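Local coordinates for protein halotolerant alpha-type carbonic anhydrase (dCA II) (Dunaliella salina, PDB 1Y7W) that catalyses the reversible hydration of carbon dioxide to bicarbonate as a zinc-dependent alpha-type carbonic anhydrase and tolerates high salt, at residues A110-I115 with S123-Q128; T70-L75 with L222-Y227; I115-T120 with R239-V244; D180-S185 with T215-S220. All coordinates share one frame; numbering follows the deposited sequence.

Contact 1. Residues A110-I115 with S123-Q128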
loop_
_atom_site.group_PDB
_atom_site.type_symbol
_atom_site.label_atom_id
_atom_site.label_comp_id
_atom_site.label_asym_id
_atom_site.label_seq_id
_atom_site.Cartn_x
_atom_site.Cartn_y
_atom_site.Cartn_z
ATOM N N ALA A 110 -2.479 13.922 -14.947
ATOM C CA ALA A 110 -2.405 15.340 -14.630
ATOM C C ALA A 110 -2.303 15.560 -13.133
ATOM O O ALA A 110 -2.740 14.715 -12.371
ATOM C CB ALA A 110 -3.656 16.074 -15.150
ATOM N N ASN A 111 -1.741 16.697 -12.728
ATOM C CA ASN A 111 -1.657 17.031 -11.305
ATOM C C ASN A 111 -0.976 15.949 -10.506
ATOM O O ASN A 111 -1.311 15.712 -9.354
ATOM C CB ASN A 111 -3.063 17.272 -10.765
ATOM C CG ASN A 111 -3.776 18.365 -11.528
ATOM O OD1 ASN A 111 -3.310 19.502 -11.519
ATOM N ND2 ASN A 111 -4.894 18.032 -12.210
ATOM N N LEU A 112 0.012 15.323 -11.119
ATOM C CA LEU A 112 0.722 14.217 -10.476
ATOM C C LEU A 112 1.556 14.676 -9.270
ATOM O O LEU A 112 2.069 15.804 -9.228
ATOM C CB LEU A 112 1.633 13.571 -11.475
ATOM C CG LEU A 112 0.900 12.885 -12.665
ATOM C CD1 LEU A 112 1.956 12.258 -13.572
ATOM C CD2 LEU A 112 -0.056 11.797 -12.166
ATOM N N PRO A 113 1.680 13.809 -8.262
ATOM C CA PRO A 113 2.481 14.199 -7.095
ATOM C C PRO A 113 3.939 14.184 -7.532
ATOM O O PRO A 113 4.286 13.497 -8.496
ATOM C CB PRO A 113 2.169 13.072 -6.063
ATOM C CG PRO A 113 1.787 11.889 -6.934
ATOM C CD PRO A 113 0.950 12.545 -8.031
ATOM N N THR A 114 4.800 14.941 -6.843
ATOM C CA THR A 114 6.211 14.915 -7.194
ATOM C C THR A 114 7.099 14.694 -5.959
ATOM O O THR A 114 6.730 15.017 -4.833
ATOM C CB THR A 114 6.706 16.260 -7.846
ATOM O OG1 THR A 114 6.570 17.324 -6.894
ATOM C CG2 THR A 114 5.853 16.614 -9.074
ATOM N N ILE A 115 8.293 14.191 -6.212
ATOM C CA ILE A 115 9.281 14.046 -5.135
ATOM C C ILE A 115 10.625 14.376 -5.761
ATOM O O ILE A 115 10.905 13.949 -6.910
ATOM C CB ILE A 115 9.362 12.604 -4.578
ATOM C CG1 ILE A 115 7.955 12.146 -4.132
ATOM C CG2 ILE A 115 10.403 12.565 -3.353
ATOM C CD1 ILE A 115 7.938 10.620 -3.674
ATOM N N SER A 123 8.027 13.134 -11.231
ATOM C CA SER A 123 6.551 13.020 -11.089
ATOM C C SER A 123 6.227 11.537 -10.861
ATOM O O SER A 123 6.914 10.667 -11.420
ATOM C CB SER A 123 5.871 13.486 -12.387
ATOM O OG SER A 123 5.910 14.894 -12.453
ATOM N N PHE A 124 5.206 11.253 -10.048
ATOM C CA PHE A 124 4.840 9.874 -9.777
ATOM C C PHE A 124 3.423 9.547 -10.226
ATOM O O PHE A 124 2.497 10.302 -9.988
ATOM C CB PHE A 124 5.022 9.597 -8.282
ATOM C CG PHE A 124 6.462 9.405 -7.934
ATOM C CD1 PHE A 124 7.026 8.133 -7.935
ATOM C CD2 PHE A 124 7.303 10.524 -7.766
ATOM C CE1 PHE A 124 8.423 7.965 -7.766
ATOM C CE2 PHE A 124 8.714 10.354 -7.594
ATOM C CZ PHE A 124 9.245 9.079 -7.594
ATOM N N VAL A 125 3.297 8.414 -10.896
ATOM C CA VAL A 125 2.005 7.983 -11.419
ATOM C C VAL A 125 1.409 6.827 -10.571
ATOM O O VAL A 125 2.018 5.806 -10.472
ATOM C CB VAL A 125 2.180 7.454 -12.871
ATOM C CG1 VAL A 125 0.842 7.041 -13.449
ATOM C CG2 VAL A 125 2.903 8.592 -13.748
ATOM N N PRO A 126 0.253 7.024 -9.947
ATOM C CA PRO A 126 -0.387 5.950 -9.158
ATOM C C PRO A 126 -0.690 4.811 -10.138
ATOM O O PRO A 126 -1.281 5.063 -11.218
ATOM C CB PRO A 126 -1.678 6.593 -8.657
ATOM C CG PRO A 126 -1.316 8.069 -8.559
ATOM C CD PRO A 126 -0.481 8.293 -9.831
ATOM N N ILE A 127 -0.282 3.578 -9.802
ATOM C CA ILE A 127 -0.534 2.470 -10.718
ATOM C C ILE A 127 -1.517 1.415 -10.150
ATOM O O ILE A 127 -2.088 0.622 -10.898
ATOM C CB ILE A 127 0.788 1.795 -11.213
ATOM C CG1 ILE A 127 1.688 1.464 -10.026
ATOM C CG2 ILE A 127 1.555 2.776 -12.224
ATOM C CD1 ILE A 127 2.811 0.471 -10.361
ATOM N N GLN A 128 -1.682 1.378 -8.838
ATOM C CA GLN A 128 -2.673 0.450 -8.224
ATOM C C GLN A 128 -2.686 0.730 -6.730
ATOM O O GLN A 128 -1.825 1.474 -6.238
ATOM C CB GLN A 128 -2.240 -1.002 -8.431
ATOM C CG GLN A 128 -0.771 -1.281 -8.012
ATOM C CD GLN A 128 -0.668 -2.197 -6.816
ATOM O OE1 GLN A 128 -1.295 -1.975 -5.788
ATOM N NE2 GLN A 128 0.138 -3.221 -6.941
#

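Contact 2. Residues T70-L75 with L222-Y227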
loop_
_atom_site.group_PDB
_atom_site.type_symbol
_atom_site.label_atom_id
_atom_site.label_comp_id
_atom_site.label_asym_id
_atom_site.label_seq_id
_atom_site.Cartn_x
_atom_site.Cartn_y
_atom_site.Cartn_z
ATOM N N THR A 70 16.272 12.804 -0.697
ATOM C CA THR A 70 14.824 12.687 -0.932
ATOM C C THR A 70 14.077 13.797 -0.183
ATOM O O THR A 70 14.305 14.021 0.999
ATOM C CB THR A 70 14.296 11.297 -0.443
ATOM O OG1 THR A 70 15.081 10.261 -1.015
ATOM C CG2 THR A 70 12.801 11.057 -0.850
ATOM N N SER A 71 13.169 14.490 -0.881
ATOM C CA SER A 71 12.370 15.568 -0.261
ATOM C C SER A 71 11.020 14.985 0.126
ATOM O O SER A 71 10.740 13.814 -0.186
ATOM C CB SER A 71 12.058 16.670 -1.305
ATOM O OG SER A 71 11.172 16.125 -2.319
ATOM N N ALA A 72 10.196 15.834 0.778
ATOM C CA ALA A 72 8.805 15.551 1.107
ATOM C C ALA A 72 8.101 15.322 -0.236
ATOM O O ALA A 72 8.578 15.797 -1.268
ATOM C CB ALA A 72 8.140 16.785 1.741
ATOM N N VAL A 73 6.973 14.613 -0.224
ATOM C CA VAL A 73 6.211 14.457 -1.464
ATOM C C VAL A 73 5.284 15.668 -1.583
ATOM O O VAL A 73 4.821 16.216 -0.570
ATOM C CB VAL A 73 5.362 13.171 -1.473
ATOM C CG1 VAL A 73 4.359 13.189 -0.347
ATOM C CG2 VAL A 73 4.648 13.001 -2.893
ATOM N N SER A 74 5.137 16.178 -2.807
ATOM C CA SER A 74 4.147 17.228 -3.064
ATOM C C SER A 74 2.955 16.357 -3.558
ATOM O O SER A 74 2.986 15.837 -4.680
ATOM C CB SER A 74 4.603 18.177 -4.197
ATOM O OG SER A 74 5.591 19.081 -3.697
ATOM N N LEU A 75 1.937 16.227 -2.722
ATOM C CA LEU A 75 0.792 15.378 -3.005
ATOM C C LEU A 75 -0.011 15.827 -4.226
ATOM O O LEU A 75 -0.645 14.989 -4.868
ATOM C CB LEU A 75 -0.117 15.262 -1.764
ATOM C CG LEU A 75 0.492 14.524 -0.560
ATOM C CD1 LEU A 75 -0.415 14.665 0.695
ATOM C CD2 LEU A 75 0.664 13.013 -0.941
ATOM N N LEU A 222 -2.374 15.197 7.223
ATOM C CA LEU A 222 -1.346 14.869 6.251
ATOM C C LEU A 222 -0.071 14.452 6.954
ATOM O O LEU A 222 0.944 14.265 6.303
ATOM C CB LEU A 222 -1.037 16.063 5.368
ATOM C CG LEU A 222 -2.227 16.469 4.498
ATOM C CD1 LEU A 222 -1.781 17.606 3.594
ATOM C CD2 LEU A 222 -2.711 15.286 3.681
ATOM N N LYS A 223 -0.112 14.316 8.281
ATOM C CA LYS A 223 1.110 13.902 8.990
ATOM C C LYS A 223 1.614 12.540 8.521
ATOM O O LYS A 223 0.862 11.582 8.520
ATOM C CB LYS A 223 0.850 13.799 10.501
ATOM C CG LYS A 223 0.793 15.180 11.158
ATOM C CD LYS A 223 0.530 15.095 12.699
ATOM C CE LYS A 223 -0.922 14.718 13.018
ATOM N NZ LYS A 223 -1.373 15.069 14.471
ATOM N N TYR A 224 2.877 12.430 8.147
ATOM C CA TYR A 224 3.380 11.112 7.776
ATOM C C TYR A 224 4.873 10.921 8.074
ATOM O O TYR A 224 5.639 11.877 8.212
ATOM C CB TYR A 224 3.107 10.827 6.275
ATOM C CG TYR A 224 4.018 11.520 5.266
ATOM C CD1 TYR A 224 3.649 12.732 4.675
ATOM C CD2 TYR A 224 5.220 10.940 4.865
ATOM C CE1 TYR A 224 4.458 13.369 3.693
ATOM C CE2 TYR A 224 6.054 11.570 3.870
ATOM C CZ TYR A 224 5.659 12.781 3.304
ATOM O OH TYR A 224 6.466 13.455 2.385
ATOM N N ALA A 225 5.282 9.662 8.081
ATOM C CA ALA A 225 6.665 9.299 8.327
ATOM C C ALA A 225 7.218 8.819 6.971
ATOM O O ALA A 225 6.617 7.955 6.353
ATOM C CB ALA A 225 6.719 8.160 9.328
ATOM N N GLY A 226 8.349 9.343 6.544
ATOM C CA GLY A 226 8.924 8.910 5.288
ATOM C C GLY A 226 10.299 8.269 5.484
ATOM O O GLY A 226 11.065 8.697 6.334
ATOM N N TYR A 227 10.640 7.267 4.676
ATOM C CA TYR A 227 11.959 6.660 4.817
ATOM C C TYR A 227 12.233 5.884 3.534
ATOM O O TYR A 227 11.305 5.700 2.684
ATOM C CB TYR A 227 11.993 5.707 6.039
ATOM C CG TYR A 227 11.201 4.420 5.877
ATOM C CD1 TYR A 227 9.816 4.366 6.081
ATOM C CD2 TYR A 227 11.860 3.239 5.496
ATOM C CE1 TYR A 227 9.084 3.175 5.930
ATOM C CE2 TYR A 227 11.149 2.028 5.336
ATOM C CZ TYR A 227 9.759 2.003 5.557
ATOM O OH TYR A 227 9.092 0.815 5.388
HETATM O O HOH W 1 9.002 11.764 0.873
#

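Contact 3. Residues I115-T120 with R239-V244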
loop_
_atom_site.group_PDB
_atom_site.type_symbol
_atom_site.label_atom_id
_atom_site.label_comp_id
_atom_site.label_asym_id
_atom_site.label_seq_id
_atom_site.Cartn_x
_atom_site.Cartn_y
_atom_site.Cartn_z
ATOM N N ILE A 115 8.293 14.191 -6.212
ATOM C CA ILE A 115 9.281 14.046 -5.135
ATOM C C ILE A 115 10.625 14.376 -5.761
ATOM O O ILE A 115 10.905 13.949 -6.910
ATOM C CB ILE A 115 9.362 12.604 -4.578
ATOM C CG1 ILE A 115 7.955 12.146 -4.132
ATOM C CG2 ILE A 115 10.403 12.565 -3.353
ATOM C CD1 ILE A 115 7.938 10.620 -3.674
ATOM N N GLU A 116 11.450 15.130 -5.033
ATOM C CA GLU A 116 12.763 15.446 -5.546
ATOM C C GLU A 116 13.668 14.347 -5.049
ATOM O O GLU A 116 13.818 14.149 -3.830
ATOM C CB GLU A 116 13.272 16.794 -5.049
ATOM C CG GLU A 116 14.613 17.116 -5.690
ATOM C CD GLU A 116 15.335 18.288 -5.034
ATOM O OE1 GLU A 116 15.708 18.144 -3.892
ATOM O OE2 GLU A 116 15.541 19.327 -5.665
ATOM N N ILE A 117 14.287 13.660 -6.000
ATOM C CA ILE A 117 15.133 12.526 -5.672
ATOM C C ILE A 117 16.481 12.649 -6.320
ATOM O O ILE A 117 16.602 12.798 -7.560
ATOM C CB ILE A 117 14.461 11.174 -6.086
ATOM C CG1 ILE A 117 13.194 10.944 -5.251
ATOM C CG2 ILE A 117 15.420 9.990 -5.790
ATOM C CD1 ILE A 117 12.367 9.813 -5.789
ATOM N N GLY A 118 17.498 12.568 -5.474
ATOM C CA GLY A 118 18.864 12.729 -5.940
ATOM C C GLY A 118 19.006 14.046 -6.690
ATOM O O GLY A 118 19.692 14.092 -7.713
ATOM N N GLY A 119 18.359 15.105 -6.198
ATOM C CA GLY A 119 18.419 16.401 -6.851
ATOM C C GLY A 119 17.494 16.656 -8.056
ATOM O O GLY A 119 17.441 17.767 -8.572
ATOM N N THR A 120 16.731 15.655 -8.487
ATOM C CA THR A 120 15.842 15.812 -9.622
ATOM C C THR A 120 14.389 15.672 -9.173
ATOM O O THR A 120 14.024 14.691 -8.484
ATOM C CB THR A 120 16.101 14.718 -10.679
ATOM O OG1 THR A 120 17.448 14.816 -11.155
ATOM C CG2 THR A 120 15.155 14.881 -11.865
ATOM N N ARG A 239 13.624 -0.148 -3.876
ATOM C CA ARG A 239 13.370 0.984 -4.782
ATOM C C ARG A 239 12.096 1.711 -4.412
ATOM O O ARG A 239 11.384 2.262 -5.269
ATOM C CB ARG A 239 13.367 0.471 -6.251
ATOM C CG ARG A 239 12.260 -0.501 -6.632
ATOM C CD ARG A 239 12.631 -1.270 -7.955
ATOM N NE ARG A 239 11.622 -2.271 -8.316
ATOM C CZ ARG A 239 10.547 -2.057 -9.062
ATOM N NH1 ARG A 239 9.776 -3.067 -9.321
ATOM N NH2 ARG A 239 10.218 -0.841 -9.552
ATOM N N VAL A 240 11.825 1.772 -3.110
ATOM C CA VAL A 240 10.609 2.459 -2.660
ATOM C C VAL A 240 10.784 3.609 -1.697
ATOM O O VAL A 240 11.400 3.441 -0.645
ATOM C CB VAL A 240 9.627 1.490 -1.933
ATOM C CG1 VAL A 240 8.390 2.275 -1.425
ATOM C CG2 VAL A 240 9.188 0.393 -2.871
ATOM N N LYS A 241 10.234 4.782 -2.037
ATOM C CA LYS A 241 10.241 5.897 -1.085
ATOM C C LYS A 241 8.888 5.699 -0.341
ATOM O O LYS A 241 7.807 5.779 -0.954
ATOM C CB LYS A 241 10.233 7.245 -1.805
ATOM C CG LYS A 241 11.467 7.477 -2.631
ATOM C CD LYS A 241 12.762 7.209 -1.874
ATOM C CE LYS A 241 13.941 7.686 -2.700
ATOM N NZ LYS A 241 15.205 7.387 -1.919
ATOM N N TRP A 242 8.958 5.424 0.967
ATOM C CA TRP A 242 7.757 5.163 1.735
ATOM C C TRP A 242 7.202 6.434 2.381
ATOM O O TRP A 242 7.966 7.319 2.813
ATOM C CB TRP A 242 8.044 4.088 2.847
ATOM C CG TRP A 242 7.940 2.678 2.314
ATOM C CD1 TRP A 242 8.962 1.859 1.862
ATOM C CD2 TRP A 242 6.744 1.966 2.129
ATOM N NE1 TRP A 242 8.452 0.662 1.419
ATOM C CE2 TRP A 242 7.082 0.706 1.576
ATOM C CE3 TRP A 242 5.396 2.267 2.383
ATOM C CZ2 TRP A 242 6.115 -0.264 1.276
ATOM C CZ3 TRP A 242 4.437 1.317 2.098
ATOM C CH2 TRP A 242 4.806 0.047 1.541
ATOM N N HIS A 243 5.876 6.516 2.443
ATOM C CA HIS A 243 5.198 7.650 3.085
ATOM C C HIS A 243 4.082 6.987 3.921
ATOM O O HIS A 243 3.022 6.653 3.404
ATOM C CB HIS A 243 4.583 8.601 2.042
ATOM C CG HIS A 243 5.528 9.023 0.956
ATOM N ND1 HIS A 243 5.977 8.156 -0.022
ATOM C CD2 HIS A 243 6.141 10.209 0.717
ATOM C CE1 HIS A 243 6.843 8.785 -0.799
ATOM N NE2 HIS A 243 6.963 10.026 -0.374
ATOM N N VAL A 244 4.326 6.774 5.209
ATOM C CA VAL A 244 3.338 6.133 6.066
ATOM C C VAL A 244 2.590 7.180 6.913
ATOM O O VAL A 244 3.183 7.772 7.804
ATOM C CB VAL A 244 4.037 5.102 6.969
ATOM C CG1 VAL A 244 3.010 4.376 7.808
ATOM C CG2 VAL A 244 4.791 4.114 6.100
#

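Contact 4. Residues D180-S185 with T215-S220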
loop_
_atom_site.group_PDB
_atom_site.type_symbol
_atom_site.label_atom_id
_atom_site.label_comp_id
_atom_site.label_asym_id
_atom_site.label_seq_id
_atom_site.Cartn_x
_atom_site.Cartn_y
_atom_site.Cartn_z
ATOM N N ASP A 180 -15.485 2.912 7.775
ATOM C CA ASP A 180 -15.003 3.836 6.772
ATOM C C ASP A 180 -16.016 3.900 5.633
ATOM O O ASP A 180 -16.553 2.862 5.246
ATOM C CB ASP A 180 -13.668 3.300 6.202
ATOM C CG ASP A 180 -13.097 4.193 5.121
ATOM O OD1 ASP A 180 -12.605 5.279 5.505
ATOM O OD2 ASP A 180 -13.150 3.808 3.925
ATOM N N ALA A 181 -16.208 5.087 5.042
ATOM C CA ALA A 181 -17.156 5.265 3.926
ATOM C C ALA A 181 -16.757 4.537 2.647
ATOM O O ALA A 181 -17.581 3.874 1.992
ATOM C CB ALA A 181 -17.334 6.770 3.620
ATOM N N PHE A 182 -15.503 4.685 2.251
ATOM C CA PHE A 182 -15.037 3.990 1.057
ATOM C C PHE A 182 -15.127 2.468 1.238
ATOM O O PHE A 182 -15.561 1.783 0.330
ATOM C CB PHE A 182 -13.596 4.364 0.688
ATOM C CG PHE A 182 -13.054 3.554 -0.460
ATOM C CD1 PHE A 182 -12.010 2.674 -0.266
ATOM C CD2 PHE A 182 -13.675 3.578 -1.723
ATOM C CE1 PHE A 182 -11.576 1.801 -1.303
ATOM C CE2 PHE A 182 -13.256 2.719 -2.750
ATOM C CZ PHE A 182 -12.203 1.824 -2.545
ATOM N N LEU A 183 -14.682 1.941 2.383
ATOM C CA LEU A 183 -14.768 0.497 2.602
ATOM C C LEU A 183 -16.248 0.067 2.537
ATOM O O LEU A 183 -16.619 -1.005 1.989
ATOM C CB LEU A 183 -14.145 0.121 3.964
ATOM C CG LEU A 183 -12.580 0.259 3.989
ATOM C CD1 LEU A 183 -11.986 -0.248 5.300
ATOM C CD2 LEU A 183 -11.984 -0.512 2.770
ATOM N N ASN A 184 -17.111 0.905 3.079
ATOM C CA ASN A 184 -18.523 0.538 2.993
ATOM C C ASN A 184 -19.013 0.436 1.559
ATOM O O ASN A 184 -19.721 -0.487 1.198
ATOM C CB ASN A 184 -19.402 1.517 3.760
ATOM C CG ASN A 184 -20.328 0.793 4.677
ATOM O OD1 ASN A 184 -19.924 0.337 5.774
ATOM N ND2 ASN A 184 -21.563 0.597 4.225
ATOM N N SER A 185 -18.642 1.382 0.728
ATOM C CA SER A 185 -19.078 1.350 -0.641
ATOM C C SER A 185 -18.504 0.150 -1.346
ATOM O O SER A 185 -19.235 -0.537 -2.061
ATOM C CB SER A 185 -18.690 2.638 -1.355
ATOM O OG SER A 185 -18.808 2.488 -2.754
ATOM N N THR A 215 -10.928 12.518 -0.939
ATOM C CA THR A 215 -12.012 12.313 0.016
ATOM C C THR A 215 -12.205 10.873 0.474
ATOM O O THR A 215 -12.665 10.629 1.586
ATOM C CB THR A 215 -13.391 12.869 -0.553
ATOM O OG1 THR A 215 -13.846 12.034 -1.634
ATOM C CG2 THR A 215 -13.199 14.309 -1.078
ATOM N N GLN A 216 -11.822 9.920 -0.356
ATOM C CA GLN A 216 -12.052 8.554 0.027
ATOM C C GLN A 216 -10.874 7.770 0.598
ATOM O O GLN A 216 -11.098 6.838 1.361
ATOM C CB GLN A 216 -12.632 7.788 -1.164
ATOM C CG GLN A 216 -14.036 8.329 -1.509
ATOM C CD GLN A 216 -14.661 7.556 -2.643
ATOM O OE1 GLN A 216 -14.273 7.719 -3.801
ATOM N NE2 GLN A 216 -15.637 6.681 -2.313
ATOM N N LEU A 217 -9.649 8.147 0.208
ATOM C CA LEU A 217 -8.455 7.415 0.622
ATOM C C LEU A 217 -7.526 8.147 1.580
ATOM O O LEU A 217 -7.176 7.587 2.601
ATOM C CB LEU A 217 -7.687 6.945 -0.616
ATOM C CG LEU A 217 -8.430 6.132 -1.695
ATOM C CD1 LEU A 217 -7.464 5.865 -2.809
ATOM C CD2 LEU A 217 -9.040 4.810 -1.161
ATOM N N LEU A 218 -7.147 9.398 1.295
ATOM C CA LEU A 218 -6.227 10.077 2.202
ATOM C C LEU A 218 -6.865 10.298 3.547
ATOM O O LEU A 218 -8.065 10.597 3.631
ATOM C CB LEU A 218 -5.773 11.423 1.648
ATOM C CG LEU A 218 -4.954 11.423 0.367
ATOM C CD1 LEU A 218 -4.217 12.786 0.327
ATOM C CD2 LEU A 218 -3.905 10.311 0.366
ATOM N N PRO A 219 -6.072 10.176 4.638
ATOM C CA PRO A 219 -6.660 10.372 5.964
ATOM C C PRO A 219 -6.890 11.831 6.313
ATOM O O PRO A 219 -6.528 12.729 5.552
ATOM C CB PRO A 219 -5.673 9.692 6.908
ATOM C CG PRO A 219 -4.362 9.786 6.188
ATOM C CD PRO A 219 -4.686 9.671 4.707
ATOM N N SER A 220 -7.478 12.055 7.487
ATOM C CA SER A 220 -7.805 13.402 7.915
ATOM C C SER A 220 -6.636 14.354 8.181
ATOM O O SER A 220 -6.832 15.579 8.167
ATOM C CB SER A 220 -8.733 13.349 9.138
ATOM O OG SER A 220 -8.186 12.509 10.160
HETATM O O HOH W 2 -10.631 4.402 2.798
HETATM O O HOH W 3 -13.570 6.814 2.741
#

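Contact 1. Residues A110-I115 with S123-Q128
Pro113 O receives two donors from the facing strand: the amide of Phe124, with 2.9 Å between Phe124 N and Pro113 O and 160° at the hydrogen, and a longer, bent approach from the CA-H of Ser123. The bond lies at the mouth of the beta hairpin formed by strands 114-117 and 120-133, where the chain of 110-113 turns off from its neighbour. One residue on, Thr114 and Ser123 make an antiparallel non-hydrogen-bonded pair, and both side chains rise from the same face of the sheet as Leu112 CD1 and Val125 CG2, which meet at 3.8 Å. Leu112 gets there with CG anti to its carbonyl carbon (chi1 -65°); its other methyl, CD2, sits 3.7 Å from Phe124 O. That carbonyl oxygen is buried without a polar partner, boxed in by Leu112 and by the ring of Pro113, whose CD comes to 3.4 Å from Phe124 O. Shortening Leu112 to an alanine would probably open a gap beside Val125 and uncover this oxygen. On the other face the Phe124 side chain is crossed at about a right angle by both Pro113 and Ile115, while Met153 and Ala167 of the next strands pack nearby. Further along the same strand, Gln128 OE1 is hydrogen-bonded to ND1 of the zinc ligand His130. Back at the hairpin, Ile115 CD1 stands 4.0 Å above the Phe124 ring plane, displaced toward the rim, and Ile115 CB lies 3.8 Å from Phe124 CE2.

Contact 2. Residues T70-L75 with L222-Y227
Between Leu75 and Leu222 the two backbones run 9.5 Å apart, CA to CA, and even at their closest, Ala72 CA to Gly226 CA, 7.8 Å separates them, so the gap between the irregular loop 70-75 and strand 224-227 is bridged by side chains, chiefly one reaching from the strand to the loop backbone. Tyr224 is that one. Its CG lies between the backbone N and the carbonyl carbon (chi1 76°), which sends the ring out from the strand to the loop. There the hydroxyl accepts the amide of Val73, 2.9 Å from Val73 N to Tyr224 OH, in a nearly straight bond of 166°. Val73 CG1 comes obliquely against the same end of the ring, 3.9 Å from Tyr224 CZ, and Ala72 CA rests 3.4 Å from Tyr224 OH. A water bound by Ser71 O reaches the hydroxyl too, though weakly. At the far end Leu75 and Leu222 slide past each other in opposite directions, their methyls CD1 and CD2 meeting at 3.8 Å. The tyrosine ring has aromatic neighbours as well: it stacks on Tyr289 and meets Phe245 and His243, which probably limit its movement, and it passes so close to Gly226 that a CB there would be crowded by Tyr224 CE2. A phenylalanine in place of Tyr224 would keep the ring but is likely to leave the Val73 amide without its acceptor. Ser71 OG, meanwhile, donates to Ala72 O. A phenol oxygen at the end of a long side chain thus accepts a loop amide that the backbone of strand 224-227 does not reach.

Contact 3. Residues I115-T120 with R239-V244
The first strand of a beta hairpin, 114-117, packs across the face of strand 240-251 here, with Ile115 and Ile117 pointing at His243 and Lys241. The two strands are not neighbours in the sheet, three others lying between them in strand order; their short axes pass 10.9 Å apart at 141°, and side chains bridge the space. Ile115 CD1 pushes its tip against the imidazole from the opposite direction, obliquely, 3.5 Å from His243 NE2 and 3.6 Å from His243 CE1. The bond between His243 ND1 and Val168 O and the neighbouring Tyr224 ring probably limit the imidazole's rotation. Ile117 and Lys241 run past each other in opposite directions: Ile117 CD1 touches Lys241 CG at 4.0 Å, while Ile117 CG2 reaches Lys241 CE at 4.1 Å. A bend at the second torsion of the lysine (chi2 -49°) lays its aliphatic chain along the isoleucine. The charged end goes on to a salt bridge with Asp228 and a hydrogen bond to Thr70 OG1, so this residue offers methylenes to one partner and its ammonium group to others. Between the two contact residues, Trp242 meets the zinc ligand His150 edge-to-face. Beyond Ile117 the chain reverses at once: Ile117 N donates to Thr120 O at 2.7 Å and Thr120 N to Ile117 O at 3.0 Å. Gly118 and Gly119, both with positive phi, fill the corner, the signature of a two-residue beta hairpin closed by a type I' turn.

Contact 4. Residues D180-S185 with T215-S220
Phe182, in the N-capped first turn of helix 181-195, packs against Gln216 and Leu217 of the short helix 213-217, with Leu217 over one ring face and Gln216 at the ring edge. The leucine makes a CH-pi contact, CD2 sitting 4.2 Å from the centroid of the Phe182 ring and 28° off its normal. At the rim, Gln216 NE2 lies near the ring plane, 3.7 Å from Phe182 CD2, with amide and ring turned 84° to each other. The phenylalanine reaches both because its CG is anti to the backbone N (chi1 174°). Two waters form the next layer around Gln216 O. One donates both to it and to Asp180 OD2, 2.8 Å from the latter; the other accepts from Phe182 N and lies 2.8 Å from Gln216 O. Further out, Gln216 OE1 is hydrogen-bonded to Asn212 N, which holds the amide in place. Arg249 links the two segments, in a salt bridge with Asp180 OD1 and in hydrogen bonds with the carbonyls of Thr215, Leu217 and Leu218. Asp180 is the N-cap of the long helix: its OD2 uses the anti lone pair to accept from Leu183 N at 2.9 Å.

How the contacts relate
Contacts 1, 2 and 3 form one continuous region, and contact 1 and contact 3 share Ile115. Loop 70-75 runs along the hairpin's outer strand: Ser74 N is 2.8 Å from Thr114 O, and Ser71 OG is 2.9 Å from Glu116 N. Contact 2 joins contact 3 through neighbouring strands, Ala225 O lying 2.8 Å from Val244 N. Contact 4 stands apart, its centre about 25 Å from that of contact 3, and touches contact 2 where Leu75 CD1 lies 4.3 Å from Leu218 CD1. The side chains of Pro126, His243 and Leu217, from contacts 1, 3 and 4, are about 14, 13 and 13 Å from the zinc, so none of them reaches the catalytic metal.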